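Local coordinates for protein nitric oxide dioxygenase (Rhodothermus marinus DSM 4252, PDB 6WK3) that probably acts as a haem- and oxygen-binding nitric oxide dioxygenase of the globin family, here in a form engineered as a carbene transferase, at residues Gln9-Val14 / Ser67-Ser72; Val93-Val98 / Thr135-Val140. The protein carries 1 engineered substitution. All coordinates share one frame; numbering follows the deposited sequence.

Contact 1. Residues Gln9-Val14 / Ser67-Ser72; sequences QTRQLV and SIDNPS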
loop_
_atom_site.group_PDB
_atom_site.type_symbol
_atom_site.label_atom_id
_atom_site.label_comp_id
_atom_site.label_asym_id
_atom_site.label_seq_id
_atom_site.Cartn_x
_atom_site.Cartn_y
_atom_site.Cartn_z
ATOM N N GLN A 9 -2.099 -12.118 -31.664
ATOM C CA GLN A 9 -3.308 -12.874 -31.371
ATOM C C GLN A 9 -3.731 -12.689 -29.918
ATOM O O GLN A 9 -4.920 -12.501 -29.631
ATOM C CB GLN A 9 -3.085 -14.350 -31.692
ATOM C CG GLN A 9 -4.352 -15.109 -32.029
ATOM C CD GLN A 9 -4.205 -16.603 -31.821
ATOM O OE1 GLN A 9 -3.206 -17.072 -31.272
ATOM N NE2 GLN A 9 -5.206 -17.359 -32.253
ATOM N N THR A 10 -2.772 -12.734 -28.988
ATOM C CA THR A 10 -3.090 -12.488 -27.585
ATOM C C THR A 10 -3.816 -11.157 -27.419
ATOM O O THR A 10 -4.868 -11.086 -26.772
ATOM C CB THR A 10 -1.815 -12.517 -26.735
ATOM O OG1 THR A 10 -1.338 -13.864 -26.618
ATOM C CG2 THR A 10 -2.093 -11.967 -25.346
ATOM N N ARG A 11 -3.283 -10.093 -28.026
ATOM C CA ARG A 11 -3.898 -8.776 -27.890
ATOM C C ARG A 11 -5.290 -8.744 -28.507
ATOM O O ARG A 11 -6.195 -8.092 -27.978
ATOM C CB ARG A 11 -3.012 -7.710 -28.530
ATOM C CG ARG A 11 -1.663 -7.518 -27.857
ATOM C CD ARG A 11 -0.997 -6.231 -28.308
ATOM N NE ARG A 11 -0.417 -6.335 -29.644
ATOM C CZ ARG A 11 -0.892 -5.708 -30.720
ATOM N NH1 ARG A 11 -1.962 -4.931 -30.620
ATOM N NH2 ARG A 11 -0.291 -5.850 -31.900
ATOM N N GLN A 12 -5.478 -9.432 -29.636
ATOM C CA GLN A 12 -6.778 -9.414 -30.301
ATOM C C GLN A 12 -7.832 -10.138 -29.473
ATOM O O GLN A 12 -8.969 -9.669 -29.359
ATOM C CB GLN A 12 -6.668 -10.033 -31.696
ATOM N N LEU A 13 -7.473 -11.278 -28.884
ATOM C CA LEU A 13 -8.435 -12.031 -28.088
ATOM C C LEU A 13 -8.692 -11.365 -26.740
ATOM O O LEU A 13 -9.829 -11.361 -26.255
ATOM C CB LEU A 13 -7.947 -13.467 -27.894
ATOM C CG LEU A 13 -8.047 -14.376 -29.121
ATOM C CD1 LEU A 13 -7.090 -15.553 -29.014
ATOM C CD2 LEU A 13 -9.471 -14.857 -29.311
ATOM N N VAL A 14 -7.653 -10.798 -26.121
ATOM C CA VAL A 14 -7.851 -10.085 -24.863
ATOM C C VAL A 14 -8.704 -8.844 -25.088
ATOM O O VAL A 14 -9.589 -8.529 -24.282
ATOM C CB VAL A 14 -6.498 -9.731 -24.221
ATOM C CG1 VAL A 14 -6.678 -8.649 -23.165
ATOM C CG2 VAL A 14 -5.856 -10.965 -23.613
ATOM N N SER A 67 -6.403 -1.748 -22.413
ATOM C CA SER A 67 -5.143 -1.096 -22.733
ATOM C C SER A 67 -4.073 -2.128 -23.058
ATOM O O SER A 67 -2.886 -1.893 -22.833
ATOM C CB SER A 67 -4.699 -0.194 -21.583
ATOM O OG SER A 67 -3.349 0.210 -21.732
ATOM N N ILE A 68 -4.488 -3.284 -23.581
ATOM C CA ILE A 68 -3.543 -4.350 -23.877
ATOM C C ILE A 68 -2.611 -3.977 -25.029
ATOM O O ILE A 68 -1.518 -4.542 -25.137
ATOM C CB ILE A 68 -4.308 -5.661 -24.153
ATOM C CG1 ILE A 68 -3.369 -6.868 -24.109
ATOM C CG2 ILE A 68 -5.034 -5.595 -25.484
ATOM C CD1 ILE A 68 -2.656 -7.042 -22.792
ATOM N N ASP A 69 -3.001 -3.023 -25.885
ATOM C CA ASP A 69 -2.100 -2.569 -26.944
ATOM C C ASP A 69 -1.057 -1.580 -26.437
ATOM O O ASP A 69 0.026 -1.477 -27.024
ATOM C CB ASP A 69 -2.889 -1.931 -28.090
ATOM C CG ASP A 69 -3.769 -2.930 -28.833
ATOM O OD1 ASP A 69 -3.418 -4.132 -28.894
ATOM O OD2 ASP A 69 -4.823 -2.507 -29.351
ATOM N N ASN A 70 -1.356 -0.840 -25.369
ATOM C CA ASN A 70 -0.407 0.094 -24.763
ATOM C C ASN A 70 -0.374 -0.149 -23.259
ATOM O O ASN A 70 -1.028 0.563 -22.485
ATOM C CB ASN A 70 -0.768 1.545 -25.088
ATOM C CG ASN A 70 0.223 2.540 -24.504
ATOM O OD1 ASN A 70 1.270 2.159 -23.974
ATOM N ND2 ASN A 70 -0.105 3.826 -24.602
ATOM N N PRO A 71 0.394 -1.143 -22.808
ATOM C CA PRO A 71 0.490 -1.382 -21.361
ATOM C C PRO A 71 1.152 -0.246 -20.600
ATOM O O PRO A 71 0.884 -0.087 -19.404
ATOM C CB PRO A 71 1.316 -2.675 -21.274
ATOM C CG PRO A 71 1.192 -3.306 -22.625
ATOM C CD PRO A 71 1.113 -2.164 -23.585
ATOM N N SER A 72 2.003 0.555 -21.247
ATOM C CA SER A 72 2.669 1.641 -20.535
ATOM C C SER A 72 1.706 2.737 -20.093
ATOM O O SER A 72 2.079 3.564 -19.254
ATOM C CB SER A 72 3.792 2.233 -21.396
ATOM O OG SER A 72 3.283 3.006 -22.470
#

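Contact 2. Residues Val93-Val98 / Thr135-Val140; sequences VHYPLV and TKEAQV. With HEM (protoporphyrin IX containing Fe), chain E.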
loop_
_atom_site.group_PDB
_atom_site.type_symbol
_atom_site.label_atom_id
_atom_site.label_comp_id
_atom_site.label_asym_id
_atom_site.label_seq_id
_atom_site.Cartn_x
_atom_site.Cartn_y
_atom_site.Cartn_z
ATOM N N VAL A 93 6.601 -16.796 -6.030
ATOM C CA VAL A 93 5.997 -18.113 -6.226
ATOM C C VAL A 93 4.486 -18.110 -6.062
ATOM O O VAL A 93 3.842 -19.124 -6.357
ATOM C CB VAL A 93 6.620 -19.138 -5.262
ATOM C CG1 VAL A 93 7.989 -19.568 -5.778
ATOM C CG2 VAL A 93 6.721 -18.556 -3.858
ATOM N N HIS A 94 3.899 -17.001 -5.607
ATOM C CA HIS A 94 2.445 -16.918 -5.530
ATOM C C HIS A 94 1.814 -16.744 -6.906
ATOM O O HIS A 94 0.671 -17.164 -7.118
ATOM C CB HIS A 94 2.030 -15.761 -4.621
ATOM C CG HIS A 94 2.333 -15.986 -3.173
ATOM N ND1 HIS A 94 2.918 -15.023 -2.378
ATOM C CD2 HIS A 94 2.130 -17.060 -2.374
ATOM C CE1 HIS A 94 3.059 -15.493 -1.152
ATOM N NE2 HIS A 94 2.590 -16.727 -1.124
ATOM N N TYR A 95 2.536 -16.128 -7.844
ATOM C CA TYR A 95 1.940 -15.793 -9.135
ATOM C C TYR A 95 1.421 -16.999 -9.911
ATOM O O TYR A 95 0.343 -16.879 -10.519
ATOM C CB TYR A 95 2.945 -14.985 -9.967
ATOM C CG TYR A 95 3.032 -13.558 -9.493
ATOM C CD1 TYR A 95 2.132 -12.604 -9.947
ATOM C CD2 TYR A 95 3.978 -13.173 -8.549
ATOM C CE1 TYR A 95 2.188 -11.301 -9.497
ATOM C CE2 TYR A 95 4.043 -11.871 -8.096
ATOM C CZ TYR A 95 3.146 -10.938 -8.578
ATOM O OH TYR A 95 3.195 -9.639 -8.137
ATOM N N PRO A 96 2.096 -18.154 -9.948
ATOM C CA PRO A 96 1.459 -19.320 -10.583
ATOM C C PRO A 96 0.154 -19.726 -9.918
ATOM O O PRO A 96 -0.767 -20.176 -10.612
ATOM C CB PRO A 96 2.527 -20.415 -10.455
ATOM C CG PRO A 96 3.806 -19.678 -10.382
ATOM C CD PRO A 96 3.501 -18.432 -9.600
ATOM N N LEU A 97 0.038 -19.559 -8.598
ATOM C CA LEU A 97 -1.187 -19.959 -7.908
ATOM C C LEU A 97 -2.362 -19.083 -8.315
ATOM O O LEU A 97 -3.471 -19.586 -8.536
ATOM C CB LEU A 97 -0.996 -19.900 -6.392
ATOM C CG LEU A 97 0.366 -20.303 -5.838
ATOM C CD1 LEU A 97 0.391 -20.115 -4.326
ATOM C CD2 LEU A 97 0.684 -21.738 -6.222
ATOM N N VAL A 98 -2.143 -17.770 -8.408
ATOM C CA VAL A 98 -3.236 -16.872 -8.759
ATOM C C VAL A 98 -3.628 -17.047 -10.220
ATOM O O VAL A 98 -4.803 -16.890 -10.574
ATOM C CB VAL A 98 -2.856 -15.417 -8.427
ATOM C CG1 VAL A 98 -3.829 -14.435 -9.069
ATOM C CG2 VAL A 98 -2.834 -15.230 -6.926
ATOM N N THR A 135 9.070 -8.718 -10.821
ATOM C CA THR A 135 10.451 -8.252 -10.872
ATOM C C THR A 135 10.604 -6.883 -10.215
ATOM O O THR A 135 11.584 -6.644 -9.501
ATOM C CB THR A 135 10.957 -8.224 -12.317
ATOM O OG1 THR A 135 9.992 -7.590 -13.163
ATOM C CG2 THR A 135 11.200 -9.642 -12.814
ATOM N N LYS A 136 9.646 -5.976 -10.430
ATOM C CA LYS A 136 9.689 -4.696 -9.730
ATOM C C LYS A 136 9.528 -4.873 -8.222
ATOM O O LYS A 136 10.129 -4.121 -7.444
ATOM C CB LYS A 136 8.615 -3.756 -10.279
ATOM N N GLU A 137 8.733 -5.861 -7.791
ATOM C CA GLU A 137 8.578 -6.128 -6.362
ATOM C C GLU A 137 9.875 -6.638 -5.748
ATOM O O GLU A 137 10.249 -6.224 -4.646
ATOM C CB GLU A 137 7.456 -7.140 -6.130
ATOM C CG GLU A 137 6.076 -6.526 -5.946
ATOM C CD GLU A 137 4.981 -7.303 -6.673
ATOM O OE1 GLU A 137 5.004 -8.559 -6.656
ATOM O OE2 GLU A 137 4.097 -6.650 -7.270
ATOM N N ALA A 138 10.570 -7.546 -6.442
ATOM C CA ALA A 138 11.860 -8.023 -5.951
ATOM C C ALA A 138 12.844 -6.871 -5.782
ATOM O O ALA A 138 13.605 -6.832 -4.806
ATOM C CB ALA A 138 12.427 -9.080 -6.899
ATOM N N GLN A 139 12.836 -5.919 -6.717
ATOM C CA GLN A 139 13.692 -4.747 -6.578
ATOM C C GLN A 139 13.311 -3.929 -5.350
ATOM O O GLN A 139 14.186 -3.458 -4.617
ATOM C CB GLN A 139 13.615 -3.885 -7.837
ATOM C CG GLN A 139 14.165 -4.544 -9.095
ATOM C CD GLN A 139 14.152 -3.605 -10.285
ATOM O OE1 GLN A 139 13.128 -2.992 -10.594
ATOM N NE2 GLN A 139 15.293 -3.477 -10.952
ATOM N N VAL A 140 12.009 -3.752 -5.106
ATOM C CA VAL A 140 11.568 -2.965 -3.957
ATOM C C VAL A 140 11.935 -3.669 -2.656
ATOM O O VAL A 140 12.321 -3.025 -1.672
ATOM C CB VAL A 140 10.055 -2.690 -4.050
ATOM C CG1 VAL A 140 9.496 -2.267 -2.696
ATOM C CG2 VAL A 140 9.770 -1.633 -5.105
HETATM C CHA HEM E . -3.667 -6.084 -4.326
HETATM C CHB HEM E . -3.802 -6.994 -9.103
HETATM C CHC HEM E . -1.113 -10.923 -8.232
HETATM C CHD HEM E . -2.408 -10.702 -3.553
HETATM C C1A HEM E . -3.885 -5.946 -5.683
HETATM C C2A HEM E . -4.486 -4.810 -6.347
HETATM C C3A HEM E . -4.529 -5.061 -7.658
HETATM C C4A HEM E . -3.951 -6.366 -7.886
HETATM C CMA HEM E . -5.095 -4.124 -8.744
HETATM C CAA HEM E . -4.990 -3.529 -5.659
HETATM C CBA HEM E . -3.836 -2.534 -5.604
HETATM C CGA HEM E . -4.342 -1.203 -5.114
HETATM O O1A HEM E . -4.230 -0.930 -3.894
HETATM O O2A HEM E . -4.858 -0.411 -5.942
HETATM C C1B HEM E . -3.033 -8.118 -9.310
HETATM C C2B HEM E . -2.644 -8.685 -10.586
HETATM C C3B HEM E . -1.908 -9.785 -10.341
HETATM C C4B HEM E . -1.797 -9.933 -8.902
HETATM C CMB HEM E . -3.064 -8.091 -11.947
HETATM C CAB HEM E . -1.223 -10.753 -11.336
HETATM C CBB HEM E . -0.931 -10.430 -12.597
HETATM C C1C HEM E . -1.247 -11.239 -6.894
HETATM C C2C HEM E . -0.675 -12.385 -6.230
HETATM C C3C HEM E . -1.036 -12.351 -4.944
HETATM C C4C HEM E . -1.837 -11.156 -4.726
HETATM C CMC HEM E . 0.187 -13.474 -6.902
HETATM C CAC HEM E . -0.611 -13.419 -3.913
HETATM C CBC HEM E . -1.368 -13.678 -2.849
HETATM C C1D HEM E . -2.751 -9.386 -3.299
HETATM C C2D HEM E . -2.887 -8.720 -2.017
HETATM C C3D HEM E . -3.242 -7.443 -2.247
HETATM C C4D HEM E . -3.334 -7.253 -3.674
HETATM C CMD HEM E . -2.666 -9.391 -0.643
HETATM C CAD HEM E . -3.519 -6.316 -1.227
HETATM C CBD HEM E . -2.211 -5.818 -0.626
HETATM C CGD HEM E . -2.392 -4.454 -0.006
HETATM O O1D HEM E . -3.308 -3.701 -0.436
HETATM O O2D HEM E . -1.598 -4.116 0.912
HETATM N NA HEM E . -3.573 -6.874 -6.656
HETATM N NB HEM E . -2.495 -8.903 -8.313
HETATM N NC HEM E . -1.947 -10.517 -5.945
HETATM N ND HEM E . -3.033 -8.455 -4.274
HETATM FE FE HEM E . -2.863 -8.743 -6.295
#

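Contact 1. Residues Gln9-Val14 / Ser67-Ser72
Arg-11 and Ile-68 bring the two backbones together, their CA atoms 6.0 Å apart where helix 8-16 runs past the loop that links helix 50-66 to helix 75-88. In globin terms this is the N-terminal A helix against the EF corner. Ile-68 is buried and sets its two branches against different parts of the helix. Its CG1 stands anti to the backbone N (chi1 -165°), which carries that branch to Val-14, CG1 lying 3.9 Å from Val-14 CG1 with the two side chains at about a right angle. The other branch, CG2, rests on the helix backbone, 3.7 Å from Arg-11 O. Val-14 also touches Ala-125 of helix 116-145, and Leu-6 packs on Ile-68.

Toward the exposed Asp-69 the contact becomes polar. The salt bridge runs from Arg-11 NH1 to Asp-69 OD1; its modelled length of 2.4 Å is very short and doubtful in detail. Guanidinium and carboxylate planes are turned 74° apart, giving a single-pronged grip instead of a paired, coplanar one. Asp-69 OD2 faces Arg-15 NE in a long, weak ion pair, so the carboxylate lies near two arginines of the same helix. The aliphatic part of Arg-11 takes part as well: its CD lies 3.6 Å from Ile-68 O. The chain bends at chi3 (-76°) and curls around one carboxylate oxygen, so that Asp-69 OD1, at the guanidinium edge, also sits 3.3 Å from Arg-11 CD.

Contact 2. Residues Val93-Val98 / Thr135-Val140
Tyr-95 reaches Glu-137 on the other helix, and with His-94 and Val-98 also lies against the haem. His-94 comes first: its CB lies 3.6 Å from the vinyl carbon CAC of the porphyrin, and its ND1 accepts a hydrogen bond from Gln-91 N. Tyr-95 follows, and the haem methyl CMC lies against one face of its ring, 3.7 Å from the ring plane and displaced from the ring centre. The ring also presents CE1 to the meso carbon CHC at 3.6 Å. Its hydroxyl OH donates to Glu-137 OE1 at 2.6 Å, on the syn lone pair of that oxygen. Ring and carboxylate are nearly coplanar (15°), and the bend of Glu-137 at chi2 (139°) helps bring the carboxylate to the phenol. One turn on, Val-98 places CG2 against the same methyl, 3.5 Å from CMC. The other carboxylate oxygen, Glu-137 OE2, is hydrogen-bonded to ND1 of His-85, the axial ligand of the haem iron, which probably helps fix the rotation of that imidazole. Such a proximal histidine–glutamate–tyrosine network is characteristic of flavohaemoglobin globin domains, consistent with the family of this protein.

Both segments of contact 1 precede those of contact 2 in the sequence; the centres are 21 Å apart and the nearest atoms about 13 Å. Helix 116-145 connects them: its earlier part packs on helix 8-16 and on Pro-71, and its later part supplies residues 135-140. A second connection is helix 75-88, which follows the loop of contact 1 and carries His-85 to contact 2. Contact 1 thus belongs to the packing of the globin's N-terminal end, away from the annotated sites, whereas contact 2 lines the proximal haem pocket and borders the second subunit, whose Leu-83 and Val-143 pack on Val-140 and Gln-139.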